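Local coordinates for protein nuclease (Salmonella phage SETP3, PDB 4QBN) that probably cleaves ester bonds in nucleic acids as a magnesium-dependent nuclease of the VRR-NUC family, at residues K83-D86 and K87-H91. Residues are numbered along the deposited sequence; the frame is centred on the assembly and turned at random.
Sequences KQVD and KLIEH. With SO4 (sulfate ion), chain D.
Lys83 and Lys87 converge through different torsions: in Lys83 the chain leaves CA with CG opposite the backbone N (chi1 -169°) and bends only at chi4, whereas Lys87, with CG beside its own N, runs fully extended. The two chains cross one turn apart on the exposed face of helix 82-92, bringing NZ of Lys83 within 3.1 Å of both CE and NZ of Lys87. On its way there, CG of Lys87 passes 3.5 Å from the carbonyl O of Lys83, the same oxygen that takes the Lys87 N-H at 2.9 Å.

Three more such backbone bonds, N-H of residue i+4 to C=O of residue i, join Leu88 to Gln84, Ile89 to Val85 and Glu90 to Asp86. On the inner face, CD1 of Ile89 reaches CG1 of Val85 at 4.2 Å. Both side chains lie against helix 3-17, while Leu88 turns to Phe77 and Val79 of strand 75-79. Helix 3-17 also holds the Asp86 carboxylate: OD1 makes a salt bridge to Arg14 and a hydrogen bond with Tyr10 OH.

A sulfate, probably from the crystallisation liquor, accepts the Lys83 N-H through O4 (2.9 Å) and is also hydrogen-bonded to Phe82 N, consistent with an anion drawn to the helix's positive N-terminal end. The lysine ammonium groups, if both charged, would repel, so the exact placing of these exposed ends is doubtful.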
ATOM      1  N   LYS A  83      -1.258 -23.550  -4.849  1.00 35.38           N
ATOM      2  CA  LYS A  83      -2.668 -23.843  -4.637  1.00 38.69           C
ATOM      3  C   LYS A  83      -3.328 -22.724  -3.824  1.00 35.42           C
ATOM      4  O   LYS A  83      -4.487 -22.327  -4.096  1.00 36.58           O
ATOM      5  CB  LYS A  83      -2.804 -25.209  -3.946  1.00 44.01           C
ATOM      6  CG  LYS A  83      -4.209 -25.764  -3.904  1.00 50.64           C
ATOM      7  CD  LYS A  83      -4.136 -27.266  -3.721  1.00 67.91           C
ATOM      8  CE  LYS A  83      -5.530 -27.920  -3.788  1.00 81.17           C
ATOM      9  NZ  LYS A  83      -6.370 -27.686  -2.550  1.00 85.44           N
ATOM     10  N   GLN A  84      -2.617 -22.193  -2.835  1.00 32.00           N
ATOM     11  CA  GLN A  84      -3.191 -21.125  -2.037  1.00 29.71           C
ATOM     12  C   GLN A  84      -3.390 -19.872  -2.843  1.00 32.07           C
ATOM     13  O   GLN A  84      -4.297 -19.105  -2.568  1.00 28.29           O
ATOM     14  CB  GLN A  84      -2.365 -20.831  -0.774  1.00 31.60           C
ATOM     15  CG  GLN A  84      -2.596 -21.959   0.272  1.00 33.70           C
ATOM     16  CD  GLN A  84      -1.848 -21.744   1.565  1.00 43.32           C
ATOM     17  OE1 GLN A  84      -0.876 -21.018   1.609  1.00 39.71           O
ATOM     18  NE2 GLN A  84      -2.272 -22.434   2.622  1.00 42.56           N
ATOM     19  N   VAL A  85      -2.504 -19.606  -3.808  1.00 29.59           N
ATOM     20  CA  VAL A  85      -2.710 -18.442  -4.663  1.00 25.12           C
ATOM     21  C   VAL A  85      -3.997 -18.623  -5.470  1.00 28.95           C
ATOM     22  O   VAL A  85      -4.849 -17.712  -5.605  1.00 25.34           O
ATOM     23  CB  VAL A  85      -1.504 -18.252  -5.635  1.00 28.70           C
ATOM     24  CG1 VAL A  85      -1.793 -17.187  -6.706  1.00 28.32           C
ATOM     25  CG2 VAL A  85      -0.254 -17.859  -4.839  1.00 28.21           C
ATOM     26  N   ASP A  86      -4.133 -19.802  -6.037  1.00 29.38           N
ATOM     27  CA  ASP A  86      -5.330 -20.126  -6.838  1.00 33.08           C
ATOM     28  C   ASP A  86      -6.632 -20.021  -6.011  1.00 34.65           C
ATOM     29  O   ASP A  86      -7.623 -19.440  -6.494  1.00 31.41           O
ATOM     30  CB  ASP A  86      -5.207 -21.525  -7.432  1.00 42.36           C
ATOM     31  CG  ASP A  86      -4.076 -21.637  -8.468  1.00 52.87           C
ATOM     32  OD1 ASP A  86      -3.750 -20.625  -9.157  1.00 51.03           O
ATOM     33  OD2 ASP A  86      -3.513 -22.748  -8.592  1.00 56.12           O
ATOM     34  N   LYS A  87      -6.614 -20.521  -4.768  1.00 32.85           N
ATOM     35  CA  LYS A  87      -7.811 -20.449  -3.891  1.00 34.33           C
ATOM     36  C   LYS A  87      -8.123 -19.058  -3.476  1.00 29.36           C
ATOM     37  O   LYS A  87      -9.274 -18.710  -3.307  1.00 30.36           O
ATOM     38  CB  LYS A  87      -7.665 -21.280  -2.638  1.00 40.23           C
ATOM     39  CG  LYS A  87      -7.768 -22.699  -2.892  1.00 56.87           C
ATOM     40  CD  LYS A  87      -7.570 -23.419  -1.582  1.00 72.18           C
ATOM     41  CE  LYS A  87      -7.605 -24.897  -1.798  1.00 82.95           C
ATOM     42  NZ  LYS A  87      -7.473 -25.649  -0.519  1.00 89.57           N
ATOM     43  N   LEU A  88      -7.090 -18.257  -3.238  1.00 24.89           N
ATOM     44  CA  LEU A  88      -7.324 -16.855  -2.878  1.00 25.53           C
ATOM     45  C   LEU A  88      -8.083 -16.139  -4.009  1.00 26.83           C
ATOM     46  O   LEU A  88      -9.074 -15.408  -3.794  1.00 27.53           O
ATOM     47  CB  LEU A  88      -5.982 -16.165  -2.579  1.00 25.80           C
ATOM     48  CG  LEU A  88      -6.024 -14.652  -2.470  1.00 28.30           C
ATOM     49  CD1 LEU A  88      -6.908 -14.265  -1.259  1.00 31.87           C
ATOM     50  CD2 LEU A  88      -4.546 -14.122  -2.357  1.00 24.28           C
ATOM     51  N   ILE A  89      -7.619 -16.312  -5.242  1.00 24.51           N
ATOM     52  CA  ILE A  89      -8.311 -15.659  -6.332  1.00 23.39           C
ATOM     53  C   ILE A  89      -9.725 -16.188  -6.511  1.00 33.74           C
ATOM     54  O   ILE A  89     -10.672 -15.411  -6.706  1.00 31.25           O
ATOM     55  CB  ILE A  89      -7.439 -15.775  -7.624  1.00 27.19           C
ATOM     56  CG1 ILE A  89      -6.168 -14.931  -7.388  1.00 28.05           C
ATOM     57  CG2 ILE A  89      -8.216 -15.334  -8.828  1.00 31.77           C
ATOM     58  CD1 ILE A  89      -5.090 -15.209  -8.495  1.00 26.52           C
ATOM     59  N   GLU A  90      -9.890 -17.502  -6.430  1.00 29.69           N
ATOM     60  CA  GLU A  90     -11.200 -18.102  -6.617  1.00 28.70           C
ATOM     61  C   GLU A  90     -12.201 -17.610  -5.593  1.00 27.96           C
ATOM     62  O   GLU A  90     -13.378 -17.368  -5.900  1.00 33.33           O
ATOM     63  CB  GLU A  90     -11.107 -19.632  -6.527  1.00 32.62           C
ATOM     64  CG  GLU A  90     -12.451 -20.312  -6.792  1.00 50.92           C
ATOM     65  CD  GLU A  90     -12.391 -21.821  -6.686  1.00 73.51           C
ATOM     66  OE1 GLU A  90     -11.371 -22.334  -6.167  1.00 78.41           O
ATOM     67  OE2 GLU A  90     -13.366 -22.490  -7.130  1.00 82.08           O
ATOM     68  N   HIS A  91     -11.749 -17.469  -4.367  1.00 27.00           N
ATOM     69  CA  HIS A  91     -12.683 -17.193  -3.268  1.00 31.79           C
ATOM     70  C   HIS A  91     -12.915 -15.714  -2.941  1.00 25.66           C
ATOM     71  O   HIS A  91     -13.951 -15.355  -2.388  1.00 30.95           O
ATOM     72  CB  HIS A  91     -12.166 -17.896  -2.011  1.00 28.52           C
ATOM     73  CG  HIS A  91     -12.414 -19.368  -2.031  1.00 28.65           C
ATOM     74  ND1 HIS A  91     -11.831 -20.229  -1.128  1.00 40.65           N
ATOM     75  CD2 HIS A  91     -13.186 -20.131  -2.842  1.00 32.84           C
ATOM     76  CE1 HIS A  91     -12.229 -21.466  -1.388  1.00 41.00           C
ATOM     77  NE2 HIS A  91     -13.064 -21.428  -2.413  1.00 41.27           N
TER
HETATM   78  S   SO4 D 102       1.764 -26.440  -4.397  1.00 62.40           S
HETATM   79  O1  SO4 D 102       1.945 -27.338  -3.248  1.00 69.88           O
HETATM   80  O2  SO4 D 102       2.821 -25.373  -4.332  1.00 53.00           O
HETATM   81  O3  SO4 D 102       1.808 -27.154  -5.675  1.00 70.91           O
HETATM   82  O4  SO4 D 102       0.401 -25.925  -4.359  1.00 51.89           O